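Local coordinates for protein AmbC (Sorangium cellulosum, PDB 5O15) that probably dehydrates a polyketide intermediate and then closes an oxygen heterocycle, as a bifunctional dehydratase-cyclase domain of ambruticin biosynthesis, at residues P159-E167 and L222-S230. Sequence-based numbering, arbitrary orientation.
Sequences PVDVTRWVE and LRAELGAGS
Arg223 reaches from the last turn of helix 211-225 into the loop after strand 158-160. CG stands beside the backbone N (chi1 -71°), and the rest of the chain is stretched out as far as NE. This brings the guanidinium up to the backbone carbonyls of the type I turn from Asp161 to Arg164. Val162 O lies over one face of the group. Arg164 O sits at its edge, 3.2 Å from Arg223 NH1, but the angle is poor for a direct bond. Water 1 makes the link instead: it accepts from Arg223 NH1 at 3.1 Å and donates to Asp161 O and Arg164 O. Arg223 NH2 forms a salt bridge with Asp170, whose other carboxylate oxygen accepts from Val166 N. With an alanine in place of Arg223, Asp170 would probably lose this charged partner, and water 1 the N-H that ties it to the helix.

The chain has the double hotdog fold of polyketide synthase dehydratases. This contact joins the end of helix 211-225 to an outermost strand, 158-160, and the loop beyond it.

Two valines make the apolar contacts. Val160 CG1 lies 3.9 Å from Ala224 CA. Val166 CG1 meets Leu226 CB at 3.9 Å, the two side chains roughly perpendicular.

The second arginine lies flat on the chain after the helix. Ala228 CA is 3.5 Å above the Arg164 guanidinium plane, over its centre. In that plane, water 2 accepts from Arg164 NH1 at 3.0 Å and donates to Leu226 O. Ser230 OG donates to a lone pair of Gly227 O at 2.7 Å, within the type II turn beside this arginine.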
# COMPACT_ATOMS: atom_id res chain seq x y z
N PRO A 159 6.26 -24.41 -0.84
CA PRO A 159 6.59 -23.35 0.12
C PRO A 159 7.49 -22.28 -0.48
O PRO A 159 8.37 -22.58 -1.29
CB PRO A 159 7.32 -24.10 1.24
CG PRO A 159 7.00 -25.47 1.04
CD PRO A 159 6.73 -25.72 -0.38
N VAL A 160 7.27 -21.05 -0.04
CA VAL A 160 8.19 -19.95 -0.22
C VAL A 160 8.81 -19.70 1.15
O VAL A 160 8.09 -19.42 2.11
CB VAL A 160 7.46 -18.71 -0.73
CG1 VAL A 160 8.41 -17.53 -0.79
CG2 VAL A 160 6.85 -18.97 -2.11
N ASP A 161 10.13 -19.80 1.25
CA ASP A 161 10.78 -19.66 2.55
C ASP A 161 10.86 -18.18 2.88
O ASP A 161 11.72 -17.46 2.36
CB ASP A 161 12.16 -20.29 2.50
CG ASP A 161 12.88 -20.17 3.80
OD1 ASP A 161 12.36 -19.60 4.77
OD2 ASP A 161 14.01 -20.70 3.86
N VAL A 162 9.98 -17.71 3.75
CA VAL A 162 9.95 -16.27 4.04
C VAL A 162 11.09 -15.84 4.93
O VAL A 162 11.32 -14.64 5.08
CB VAL A 162 8.58 -15.85 4.59
CG1 VAL A 162 7.48 -16.26 3.63
CG2 VAL A 162 8.36 -16.42 5.98
N THR A 163 11.84 -16.79 5.51
CA THR A 163 13.02 -16.45 6.29
C THR A 163 14.28 -16.36 5.44
O THR A 163 15.31 -15.90 5.93
CB THR A 163 13.24 -17.51 7.40
OG1 THR A 163 13.72 -18.73 6.82
CG2 THR A 163 11.94 -17.82 8.14
N ARG A 164 14.22 -16.79 4.18
CA ARG A 164 15.39 -16.72 3.33
C ARG A 164 15.75 -15.26 3.10
O ARG A 164 14.88 -14.41 2.82
CB ARG A 164 15.14 -17.45 2.04
CG ARG A 164 16.35 -17.55 1.16
CD ARG A 164 16.01 -18.36 -0.05
NE ARG A 164 17.16 -18.93 -0.77
CZ ARG A 164 17.75 -18.30 -1.78
NH1 ARG A 164 17.31 -17.10 -2.13
NH2 ARG A 164 18.70 -18.90 -2.47
N TRP A 165 17.02 -14.95 3.18
CA TRP A 165 17.50 -13.58 3.09
C TRP A 165 17.27 -13.04 1.69
O TRP A 165 17.60 -13.68 0.69
CB TRP A 165 18.99 -13.60 3.42
CG TRP A 165 19.63 -12.25 3.36
CD1 TRP A 165 20.23 -11.68 2.28
CD2 TRP A 165 19.81 -11.35 4.44
NE1 TRP A 165 20.75 -10.46 2.62
CE2 TRP A 165 20.53 -10.24 3.95
CE3 TRP A 165 19.48 -11.39 5.80
CZ2 TRP A 165 20.90 -9.17 4.75
CZ3 TRP A 165 19.85 -10.33 6.61
CH2 TRP A 165 20.57 -9.23 6.08
N VAL A 166 16.70 -11.85 1.64
CA VAL A 166 16.55 -11.06 0.41
C VAL A 166 17.22 -9.73 0.73
O VAL A 166 16.70 -8.96 1.54
CB VAL A 166 15.07 -10.85 0.05
CG1 VAL A 166 14.93 -9.92 -1.15
CG2 VAL A 166 14.41 -12.16 -0.26
N GLU A 167 18.37 -9.46 0.12
CA GLU A 167 19.15 -8.30 0.52
C GLU A 167 18.32 -7.02 0.50
O GLU A 167 18.38 -6.23 1.43
CB GLU A 167 20.37 -8.16 -0.38
CG GLU A 167 21.32 -7.05 -0.03
CD GLU A 167 22.26 -7.34 1.13
OE1 GLU A 167 22.44 -8.52 1.51
OE2 GLU A 167 22.85 -6.38 1.64
N LEU A 222 7.60 -10.12 -3.30
CA LEU A 222 9.02 -9.91 -3.52
C LEU A 222 9.84 -11.08 -3.01
O LEU A 222 10.83 -11.47 -3.65
CB LEU A 222 9.46 -8.61 -2.86
CG LEU A 222 8.91 -7.33 -3.47
CD1 LEU A 222 9.31 -6.11 -2.65
CD2 LEU A 222 9.35 -7.17 -4.92
N ARG A 223 9.48 -11.65 -1.87
CA ARG A 223 10.24 -12.79 -1.38
C ARG A 223 10.11 -13.98 -2.32
O ARG A 223 11.07 -14.73 -2.51
CB ARG A 223 9.83 -13.15 0.04
CG ARG A 223 10.31 -12.10 1.04
CD ARG A 223 9.97 -12.42 2.48
NE ARG A 223 10.47 -11.40 3.37
CZ ARG A 223 11.74 -11.24 3.72
NH1 ARG A 223 12.68 -12.11 3.40
NH2 ARG A 223 12.07 -10.18 4.44
N ALA A 224 8.96 -14.14 -2.94
CA ALA A 224 8.80 -15.19 -3.93
C ALA A 224 9.59 -14.89 -5.19
O ALA A 224 10.26 -15.76 -5.74
CB ALA A 224 7.30 -15.35 -4.22
N GLU A 225 9.57 -13.65 -5.66
CA GLU A 225 10.20 -13.29 -6.94
C GLU A 225 11.71 -13.07 -6.85
O GLU A 225 12.40 -13.28 -7.86
CB GLU A 225 9.55 -12.03 -7.50
CG GLU A 225 8.16 -12.29 -7.98
CD GLU A 225 8.15 -12.90 -9.37
OE1 GLU A 225 8.96 -12.46 -10.21
OE2 GLU A 225 7.34 -13.82 -9.63
N LEU A 226 12.23 -12.61 -5.71
CA LEU A 226 13.65 -12.32 -5.53
C LEU A 226 14.36 -13.44 -4.79
O LEU A 226 15.52 -13.28 -4.35
CB LEU A 226 13.81 -10.99 -4.77
CG LEU A 226 13.70 -9.71 -5.61
CD1 LEU A 226 12.39 -9.57 -6.38
CD2 LEU A 226 13.91 -8.49 -4.72
N GLY A 227 13.72 -14.59 -4.65
CA GLY A 227 14.16 -15.66 -3.82
C GLY A 227 14.87 -16.75 -4.60
O GLY A 227 15.51 -16.52 -5.63
N ALA A 228 14.75 -17.96 -4.07
CA ALA A 228 15.53 -19.09 -4.57
C ALA A 228 15.28 -19.31 -6.06
O ALA A 228 14.14 -19.35 -6.52
CB ALA A 228 15.14 -20.35 -3.79
N GLY A 229 16.38 -19.44 -6.81
CA GLY A 229 16.31 -19.67 -8.24
C GLY A 229 16.18 -18.42 -9.07
O GLY A 229 16.22 -18.51 -10.31
N SER A 230 16.01 -17.27 -8.45
CA SER A 230 15.89 -16.04 -9.22
C SER A 230 17.27 -15.58 -9.68
O SER A 230 18.29 -15.89 -9.06
CB SER A 230 15.21 -14.94 -8.41
OG SER A 230 16.02 -14.51 -7.33
O HOH W 1 12.43 -14.81 1.84
O HOH W 2 18.03 -14.87 -4.04